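Local structure of probable acetolactate synthase isozyme III (Small subunit) (Nitrosomonas europaea ATCC 19718, 2PC6) at residues E12-A17 / L69-K74; S8-N13 / L45-L50; N31-S36 / V51-D56. The protein is probably the small, regulatory subunit of a two-component enzyme, a dimer-forming protein whose chain carries two ACT-type domains. All coordinates share one frame; numbering follows the deposited sequence.

Contact 1 (E12-A17 / L69-K74); sequences ENEAGA and LIEVVK. With CA (calcium ion), chain E.
Glu71 reaches across from the turn ahead of strand 72-77 and ends at the turn between strand 3-12 and helix 17-28, against Glu12, Glu14 and Ala17. This is the tight side of the contact. Its end is described here for one of two modelled conformers. With its first torsion keeping CG beside the backbone N (chi1 -75°) and the chain extended beyond it, the Glu71 carboxylate arrives over the start of helix 17-28, where its OE1 lies 3.2 Å from Ala17 CA. Its other oxygen forms a salt bridge with Arg20, one turn further into that helix, so the acid is held by a cation. Glu14 brings its extended chain obliquely to the same carboxylate. The 2.4 Å between Glu14 OE2 and Glu71 OE2 is doubtful, given the two conformers; if the approach is real, one of the two acids probably carries a proton. Between the backbones, Glu12 N donates to Glu71 O at 3.1 Å (149° at the hydrogen), and Glu12 CG packs 4.0 Å from Glu71 CG.

The outer side is looser. Glu12, bent at its second torsion, only brushes Val73, whose CG2 is 4.2 Å from Glu12 OE2, and Val73 itself is exposed. Beyond it the type I turn from Leu69 to Val72 directs the carbonyls of its first and last residues to a calcium ion: Leu69 O and Val72 O each lie 2.5 Å from the metal. Asn67 O and two waters are further ligands, and one of those waters also donates to Ile70 O at 3.0 Å. The whole is the meeting of the loop after the first strand with the turn into the last strand of an ACT domain, bordered by a calcium site that uses main-chain oxygens.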
loop_
_atom_site.group_PDB
_atom_site.type_symbol
_atom_site.label_atom_id
_atom_site.label_comp_id
_atom_site.label_asym_id
_atom_site.label_seq_id
_atom_site.Cartn_x
_atom_site.Cartn_y
_atom_site.Cartn_z
ATOM N N GLU A 12 8.623 -8.793 -12.475
ATOM C CA GLU A 12 9.109 -10.048 -11.914
ATOM C C GLU A 12 9.074 -10.032 -10.390
ATOM O O GLU A 12 9.788 -9.253 -9.751
ATOM C CB GLU A 12 10.542 -10.324 -12.392
ATOM C CG GLU A 12 10.776 -10.317 -13.938
ATOM C CD GLU A 12 10.035 -11.430 -14.731
ATOM O OE1 GLU A 12 9.131 -12.132 -14.204
ATOM O OE2 GLU A 12 10.370 -11.596 -15.919
ATOM N N ASN A 13 8.227 -10.880 -9.809
ATOM C CA ASN A 13 8.167 -11.020 -8.365
ATOM C C ASN A 13 9.399 -11.777 -7.829
ATOM O O ASN A 13 9.330 -12.954 -7.383
ATOM C CB ASN A 13 6.855 -11.672 -7.949
ATOM C CG ASN A 13 6.690 -11.736 -6.446
ATOM O OD1 ASN A 13 7.351 -11.009 -5.676
ATOM N ND2 ASN A 13 5.825 -12.619 -6.016
ATOM N N GLU A 14 10.537 -11.099 -7.886
ATOM C CA GLU A 14 11.804 -11.736 -7.508
ATOM C C GLU A 14 12.688 -10.802 -6.669
ATOM O O GLU A 14 12.444 -9.587 -6.603
ATOM C CB GLU A 14 12.556 -12.286 -8.737
ATOM C CG GLU A 14 12.968 -11.208 -9.721
ATOM C CD GLU A 14 13.663 -11.734 -10.970
ATOM O OE1 GLU A 14 13.545 -12.935 -11.285
ATOM O OE2 GLU A 14 14.332 -10.934 -11.653
ATOM N N ALA A 15 13.708 -11.401 -6.052
ATOM C CA ALA A 15 14.582 -10.738 -5.073
ATOM C C ALA A 15 15.471 -9.725 -5.786
ATOM O O ALA A 15 16.226 -10.071 -6.704
ATOM C CB ALA A 15 15.467 -11.791 -4.310
ATOM N N GLY A 16 15.375 -8.473 -5.350
ATOM C CA GLY A 16 16.195 -7.415 -5.912
ATOM C C GLY A 16 15.409 -6.569 -6.891
ATOM O O GLY A 16 15.703 -5.383 -7.066
ATOM N N ALA A 17 14.407 -7.185 -7.516
ATOM C CA ALA A 17 13.484 -6.474 -8.426
ATOM C C ALA A 17 13.192 -5.089 -7.916
ATOM O O ALA A 17 13.374 -4.095 -8.637
ATOM C CB ALA A 17 12.180 -7.223 -8.564
ATOM N N LEU A 69 14.820 -1.621 -17.767
ATOM C CA LEU A 69 15.075 -2.686 -16.797
ATOM C C LEU A 69 14.426 -3.952 -17.301
ATOM O O LEU A 69 13.289 -3.905 -17.719
ATOM C CB LEU A 69 14.493 -2.335 -15.423
ATOM C CG LEU A 69 14.992 -1.087 -14.698
ATOM C CD1 LEU A 69 14.319 -0.920 -13.357
ATOM C CD2 LEU A 69 16.530 -1.108 -14.526
ATOM N N ILE A 70 15.135 -5.083 -17.292
ATOM C CA ILE A 70 14.500 -6.350 -17.749
ATOM C C ILE A 70 13.372 -6.867 -16.814
ATOM O O ILE A 70 12.504 -7.628 -17.245
ATOM C CB ILE A 70 15.499 -7.510 -18.098
ATOM C CG1 ILE A 70 16.232 -8.021 -16.856
ATOM C CG2 ILE A 70 16.449 -7.102 -19.229
ATOM N N GLU A 71 13.389 -6.461 -15.549
ATOM C CA GLU A 71 12.404 -6.960 -14.586
ATOM C C GLU A 71 11.072 -6.193 -14.658
ATOM O O GLU A 71 10.059 -6.621 -14.080
ATOM C CB GLU A 71 12.973 -6.968 -13.164
ATOM C CG GLU A 71 13.976 -8.098 -12.888
ATOM C CD GLU A 71 14.817 -7.842 -11.634
ATOM O OE1 GLU A 71 15.038 -6.669 -11.258
ATOM O OE2 GLU A 71 15.281 -8.823 -11.030
ATOM N N VAL A 72 11.089 -5.067 -15.373
ATOM C CA VAL A 72 9.903 -4.312 -15.661
ATOM C C VAL A 72 9.317 -4.775 -17.003
ATOM O O VAL A 72 9.941 -4.665 -18.042
ATOM C CB VAL A 72 10.266 -2.847 -15.709
ATOM C CG1 VAL A 72 9.136 -2.015 -16.375
ATOM C CG2 VAL A 72 10.615 -2.350 -14.265
ATOM N N VAL A 73 8.099 -5.296 -16.961
ATOM C CA VAL A 73 7.554 -6.079 -18.076
ATOM C C VAL A 73 6.578 -5.268 -18.944
ATOM O O VAL A 73 6.665 -5.291 -20.168
ATOM C CB VAL A 73 6.863 -7.401 -17.555
ATOM C CG1 VAL A 73 6.171 -8.137 -18.703
ATOM C CG2 VAL A 73 7.880 -8.330 -16.864
ATOM N N LYS A 74 5.642 -4.581 -18.289
ATOM C CA LYS A 74 4.752 -3.611 -18.912
ATOM C C LYS A 74 4.696 -2.408 -17.977
ATOM O O LYS A 74 5.060 -2.499 -16.792
ATOM C CB LYS A 74 3.347 -4.201 -19.186
ATOM C CG LYS A 74 3.195 -4.851 -20.593
HETATM CA CA CA E . 11.715 -4.077 -19.693
HETATM O O HOH W 1 11.688 -6.535 -19.960
HETATM O O HOH W 2 11.543 -4.560 -21.896
#

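Contact 2 (S8-N13 / L45-L50); sequences SLLMEN and LSRMTL
Leu9 and Met48, then Met11 and Ser46, form the hydrogen-bonded pairs of two antiparallel strands whose axes approach to 4.4 Å with directions 149° apart. The bonds are short and reciprocal: Leu9 N to Met48 O and Met48 N to Leu9 O are both 2.7 Å, while Ser46 N reaches Met11 O at 2.6 Å.

Side chains sort onto two faces. On the one facing helix 17-28, Leu9 lies alongside Met48 and sets CD1 3.6 Å from Met48 CB. The two selenomethionines cross at a slant, Met11 SE lying 3.6 Å from the terminal methyl, CE, of Met48; Met48 runs out anti to its N (chi1 179°) and turns only at its last torsion, which brings that methyl across to Met11. On the same face, a water 2.7 Å from Ser46 OG also donates to Asn13 OD1, which is bonded by Asn31 of the second subunit as well.

On the other face Arg47 grips Ser8 side-on. Both NE and NH2 donate to Ser8 OG, at 3.1 and 3.0 Å from those two nitrogens, with the hydroxyl at the guanidinium edge and about in its plane. The remaining nitrogen, NH1, forms a salt bridge with Glu147 of the second subunit. Paired donors on one hydroxyl restrict the guanidinium's rotation, so a buried serine probably helps aim this charge at the dimer partner, while Leu9, Met11 and Met48 pack their apolar chains toward helix 17-28.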
loop_
_atom_site.group_PDB
_atom_site.type_symbol
_atom_site.label_atom_id
_atom_site.label_comp_id
_atom_site.label_asym_id
_atom_site.label_seq_id
_atom_site.Cartn_x
_atom_site.Cartn_y
_atom_site.Cartn_z
ATOM N N SER A 8 2.158 2.811 -13.085
ATOM C CA SER A 8 1.713 1.464 -12.842
ATOM C C SER A 8 2.619 0.508 -13.600
ATOM O O SER A 8 2.865 0.685 -14.802
ATOM C CB SER A 8 0.333 1.327 -13.443
ATOM O OG SER A 8 -0.539 0.698 -12.535
ATOM N N LEU A 9 3.113 -0.524 -12.934
ATOM C CA LEU A 9 3.958 -1.452 -13.653
ATOM C C LEU A 9 3.849 -2.893 -13.182
ATOM O O LEU A 9 3.463 -3.172 -12.039
ATOM C CB LEU A 9 5.405 -0.947 -13.740
ATOM C CG LEU A 9 6.161 -0.476 -12.505
ATOM C CD1 LEU A 9 6.827 -1.693 -11.927
ATOM C CD2 LEU A 9 7.241 0.532 -12.867
ATOM N N LEU A 10 4.105 -3.785 -14.135
ATOM C CA LEU A 10 4.198 -5.188 -13.908
ATOM C C LEU A 10 5.672 -5.574 -13.775
ATOM O O LEU A 10 6.520 -5.202 -14.594
ATOM C CB LEU A 10 3.551 -5.959 -15.061
ATOM C CG LEU A 10 2.042 -6.273 -15.079
ATOM C CD1 LEU A 10 1.715 -7.124 -16.274
ATOM C CD2 LEU A 10 1.484 -6.929 -13.793
HETATM N N MSE A 11 5.992 -6.323 -12.738
HETATM C CA MSE A 11 7.347 -6.809 -12.651
HETATM C C MSE A 11 7.518 -8.172 -12.071
HETATM O O MSE A 11 6.677 -8.649 -11.312
HETATM C CB MSE A 11 8.237 -5.823 -11.924
HETATM C CG MSE A 11 7.642 -5.153 -10.734
HETATM SE SE MSE A 11 9.224 -4.804 -9.698
HETATM C CE MSE A 11 8.992 -6.136 -8.105
ATOM N N GLU A 12 8.623 -8.793 -12.475
ATOM C CA GLU A 12 9.109 -10.048 -11.914
ATOM C C GLU A 12 9.074 -10.032 -10.390
ATOM O O GLU A 12 9.788 -9.253 -9.751
ATOM C CB GLU A 12 10.542 -10.324 -12.392
ATOM C CG GLU A 12 10.776 -10.317 -13.938
ATOM C CD GLU A 12 10.035 -11.430 -14.731
ATOM O OE1 GLU A 12 9.131 -12.132 -14.204
ATOM O OE2 GLU A 12 10.370 -11.596 -15.919
ATOM N N ASN A 13 8.227 -10.880 -9.809
ATOM C CA ASN A 13 8.167 -11.020 -8.365
ATOM C C ASN A 13 9.399 -11.777 -7.829
ATOM O O ASN A 13 9.330 -12.954 -7.383
ATOM C CB ASN A 13 6.855 -11.672 -7.949
ATOM C CG ASN A 13 6.690 -11.736 -6.446
ATOM O OD1 ASN A 13 7.351 -11.009 -5.676
ATOM N ND2 ASN A 13 5.825 -12.619 -6.016
ATOM N N LEU A 45 4.565 -12.453 -11.230
ATOM C CA LEU A 45 4.481 -11.019 -11.519
ATOM C C LEU A 45 3.790 -10.224 -10.422
ATOM O O LEU A 45 2.700 -10.589 -9.938
ATOM C CB LEU A 45 3.761 -10.771 -12.848
ATOM C CG LEU A 45 4.472 -11.246 -14.119
ATOM C CD1 LEU A 45 3.488 -11.268 -15.278
ATOM C CD2 LEU A 45 5.695 -10.373 -14.454
ATOM N N SER A 46 4.422 -9.119 -10.056
ATOM C CA SER A 46 3.849 -8.194 -9.088
ATOM C C SER A 46 3.428 -6.919 -9.774
ATOM O O SER A 46 3.918 -6.598 -10.844
ATOM C CB SER A 46 4.874 -7.898 -7.989
ATOM O OG SER A 46 5.046 -9.030 -7.132
ATOM N N ARG A 47 2.512 -6.192 -9.147
ATOM C CA ARG A 47 1.959 -4.961 -9.714
ATOM C C ARG A 47 2.405 -3.825 -8.828
ATOM O O ARG A 47 2.194 -3.812 -7.621
ATOM C CB ARG A 47 0.420 -5.038 -9.782
ATOM C CG ARG A 47 -0.332 -3.732 -10.145
ATOM C CD ARG A 47 -0.348 -3.548 -11.640
ATOM N NE ARG A 47 -1.065 -2.357 -12.120
ATOM C CZ ARG A 47 -2.170 -2.392 -12.869
ATOM N NH1 ARG A 47 -2.733 -3.545 -13.200
ATOM N NH2 ARG A 47 -2.722 -1.272 -13.291
HETATM N N MSE A 48 3.069 -2.867 -9.422
HETATM C CA MSE A 48 3.534 -1.774 -8.627
HETATM C C MSE A 48 2.807 -0.543 -9.046
HETATM O O MSE A 48 2.633 -0.283 -10.240
HETATM C CB MSE A 48 5.020 -1.572 -8.812
HETATM C CG MSE A 48 5.576 -0.415 -8.014
HETATM SE SE MSE A 48 7.556 -0.309 -8.204
HETATM C CE MSE A 48 8.047 -2.146 -7.552
ATOM N N THR A 49 2.399 0.217 -8.045
ATOM C CA THR A 49 1.872 1.525 -8.276
ATOM C C THR A 49 2.788 2.500 -7.565
ATOM O O THR A 49 2.927 2.461 -6.350
ATOM C CB THR A 49 0.437 1.665 -7.740
ATOM O OG1 THR A 49 -0.369 0.606 -8.275
ATOM C CG2 THR A 49 -0.118 2.974 -8.156
ATOM N N LEU A 50 3.371 3.385 -8.344
ATOM C CA LEU A 50 4.279 4.337 -7.842
ATOM C C LEU A 50 3.813 5.774 -8.179
ATOM O O LEU A 50 3.361 6.053 -9.304
ATOM C CB LEU A 50 5.592 4.043 -8.532
ATOM C CG LEU A 50 6.825 4.796 -8.135
ATOM C CD1 LEU A 50 7.940 3.981 -8.700
ATOM C CD2 LEU A 50 6.797 6.197 -8.761
HETATM O O HOH W 3 5.845 -8.714 -4.554
#

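Contact 3 (N31-S36 / V51-D56); sequences NIESLS and VTNGPD
Thr52 OG1 donates to Asn31 O at 2.5 Å, the shortest polar bond of this contact, approaching somewhat out of the carbonyl plane. The hydroxyl is turned anti to the threonine N (chi1 -170°), which carries it across to the backbone of the loop before strand 34-39. Asn31 answers with its own side chain: OD1 accepts from Asn53 N at 2.8 Å, but the donor sits well above the amide plane and the bond is bent, so this looks like the less firmly directed of the two links. Together they fasten Asn31 at both its main-chain oxygen and its side-chain OD1 to two successive residues of strand 45-54.

Further along, Val51 is held at both ends of its backbone by two neighbouring residues. Glu33 N donates to Val51 O at 2.8 Å, and Val51 N donates to Ser34 O at 3.0 Å, nearly straight at 173°. The Glu33 chain, extended beyond CG, runs beside Val51, placing OE1 only 3.2 Å from Val51 CG1; the same oxygen also forms a salt bridge with Arg4 of strand 3-12. Ser34 OG rests 3.6 Å from Val51 CG2, a polar tip against a methyl.

Leu35 and Ser36 continue the segment away from these bonds and pair antiparallel with a strand of the second subunit, carrying the sheet across the interface. What the contact closes is the open end of the beta hairpin formed by strands 34-39 and 45-54, the second and third strands, consecutive in the chain order beta-alpha-beta-beta-alpha-beta of an ACT domain.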
loop_
_atom_site.group_PDB
_atom_site.type_symbol
_atom_site.label_atom_id
_atom_site.label_comp_id
_atom_site.label_asym_id
_atom_site.label_seq_id
_atom_site.Cartn_x
_atom_site.Cartn_y
_atom_site.Cartn_z
ATOM N N ASN A 31 11.957 11.758 -7.314
ATOM C CA ASN A 31 11.068 11.716 -6.177
ATOM C C ASN A 31 10.220 10.461 -6.271
ATOM O O ASN A 31 9.755 10.081 -7.340
ATOM C CB ASN A 31 10.246 13.049 -6.071
ATOM C CG ASN A 31 8.777 12.840 -5.677
ATOM O OD1 ASN A 31 8.022 12.176 -6.390
ATOM N ND2 ASN A 31 8.344 13.462 -4.561
ATOM N N ILE A 32 10.062 9.803 -5.142
ATOM C CA ILE A 32 9.061 8.778 -4.994
ATOM C C ILE A 32 8.149 9.275 -3.894
ATOM O O ILE A 32 8.545 9.385 -2.740
ATOM C CB ILE A 32 9.673 7.401 -4.588
ATOM C CG1 ILE A 32 10.484 6.838 -5.745
ATOM C CG2 ILE A 32 8.559 6.417 -4.223
ATOM C CD1 ILE A 32 11.041 5.458 -5.521
ATOM N N GLU A 33 6.925 9.610 -4.229
ATOM C CA GLU A 33 6.092 10.121 -3.170
ATOM C C GLU A 33 5.644 8.946 -2.324
ATOM O O GLU A 33 5.744 8.976 -1.094
ATOM C CB GLU A 33 4.909 10.898 -3.700
ATOM C CG GLU A 33 4.436 11.879 -2.671
ATOM C CD GLU A 33 3.102 12.480 -3.004
ATOM O OE1 GLU A 33 2.520 12.140 -4.063
ATOM O OE2 GLU A 33 2.617 13.304 -2.195
ATOM N N SER A 34 5.180 7.904 -3.012
ATOM C CA SER A 34 4.602 6.733 -2.370
ATOM C C SER A 34 4.727 5.508 -3.301
ATOM O O SER A 34 4.817 5.644 -4.517
ATOM C CB SER A 34 3.137 7.004 -2.020
ATOM O OG SER A 34 2.301 6.707 -3.120
ATOM N N LEU A 35 4.682 4.317 -2.736
ATOM C CA LEU A 35 4.903 3.143 -3.526
ATOM C C LEU A 35 4.132 1.943 -2.956
ATOM O O LEU A 35 4.328 1.595 -1.808
ATOM C CB LEU A 35 6.409 2.826 -3.563
ATOM C CG LEU A 35 6.811 1.637 -4.434
ATOM C CD1 LEU A 35 8.143 1.862 -5.116
ATOM C CD2 LEU A 35 6.850 0.343 -3.604
ATOM N N SER A 36 3.328 1.294 -3.799
ATOM C CA SER A 36 2.669 0.033 -3.510
ATOM C C SER A 36 3.118 -1.062 -4.449
ATOM O O SER A 36 3.133 -0.867 -5.657
ATOM C CB SER A 36 1.183 0.179 -3.772
ATOM O OG SER A 36 0.491 0.095 -2.572
ATOM N N VAL A 51 3.917 6.682 -7.216
ATOM C CA VAL A 51 3.563 8.065 -7.463
ATOM C C VAL A 51 4.832 8.884 -7.453
ATOM O O VAL A 51 5.618 8.802 -6.515
ATOM C CB VAL A 51 2.621 8.633 -6.379
ATOM C CG1 VAL A 51 2.434 10.126 -6.571
ATOM C CG2 VAL A 51 1.305 7.903 -6.383
ATOM N N THR A 52 5.008 9.688 -8.499
ATOM C CA THR A 52 6.131 10.611 -8.580
ATOM C C THR A 52 5.700 12.048 -8.968
ATOM O O THR A 52 4.615 12.275 -9.543
ATOM C CB THR A 52 7.267 10.051 -9.477
ATOM O OG1 THR A 52 8.435 10.878 -9.327
ATOM C CG2 THR A 52 6.854 9.944 -10.977
ATOM N N ASN A 53 6.528 13.018 -8.592
ATOM C CA ASN A 53 6.193 14.421 -8.772
ATOM C C ASN A 53 7.221 15.097 -9.646
ATOM O O ASN A 53 8.393 15.222 -9.255
ATOM C CB ASN A 53 6.122 15.164 -7.426
ATOM C CG ASN A 53 4.935 14.736 -6.561
ATOM O OD1 ASN A 53 3.797 14.719 -6.999
ATOM N ND2 ASN A 53 5.215 14.402 -5.310
ATOM N N GLY A 54 6.799 15.542 -10.826
ATOM C CA GLY A 54 7.713 16.295 -11.683
ATOM C C GLY A 54 7.142 16.872 -12.956
ATOM O O GLY A 54 5.991 16.625 -13.294
ATOM N N PRO A 55 7.952 17.673 -13.664
ATOM C CA PRO A 55 7.597 18.108 -15.009
ATOM C C PRO A 55 7.586 16.918 -15.943
ATOM O O PRO A 55 8.295 15.946 -15.692
ATOM C CB PRO A 55 8.734 19.083 -15.379
ATOM C CG PRO A 55 9.858 18.729 -14.498
ATOM C CD PRO A 55 9.241 18.245 -13.224
ATOM N N ASP A 56 6.795 17.000 -17.006
ATOM C CA ASP A 56 6.612 15.876 -17.932
ATOM C C ASP A 56 7.889 15.217 -18.418
ATOM O O ASP A 56 7.968 13.982 -18.460
ATOM C CB ASP A 56 5.754 16.280 -19.133
ATOM C CG ASP A 56 4.320 15.796 -19.009
ATOM O OD1 ASP A 56 4.088 14.580 -18.748
ATOM O OD2 ASP A 56 3.417 16.641 -19.169
#

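How the contacts relate
All three contacts belong to one four-stranded antiparallel sheet, ordered 34-39, 45-54, 3-12, 72-77. Contact 2 joins the two central strands; contact 1 lies at the 72-77 edge and contact 3 at the 34-39 side, outermost within this chain. Contacts 1 and 2 share Glu12 and Asn13 and have centres about 8 Å apart, with Leu10 bonded to both Val73 and Lys74. Contact 3 is about 15 Å from contact 2, centre to centre, and about 19 Å from contact 1. Along the chain, residues 31-36 and 51-56 both fall between the segments of contact 1, whereas contacts 2 and 3 alternate. Each touches the second subunit, and the sheet continues across the interface beside contact 3; the calcium site lies at its other side.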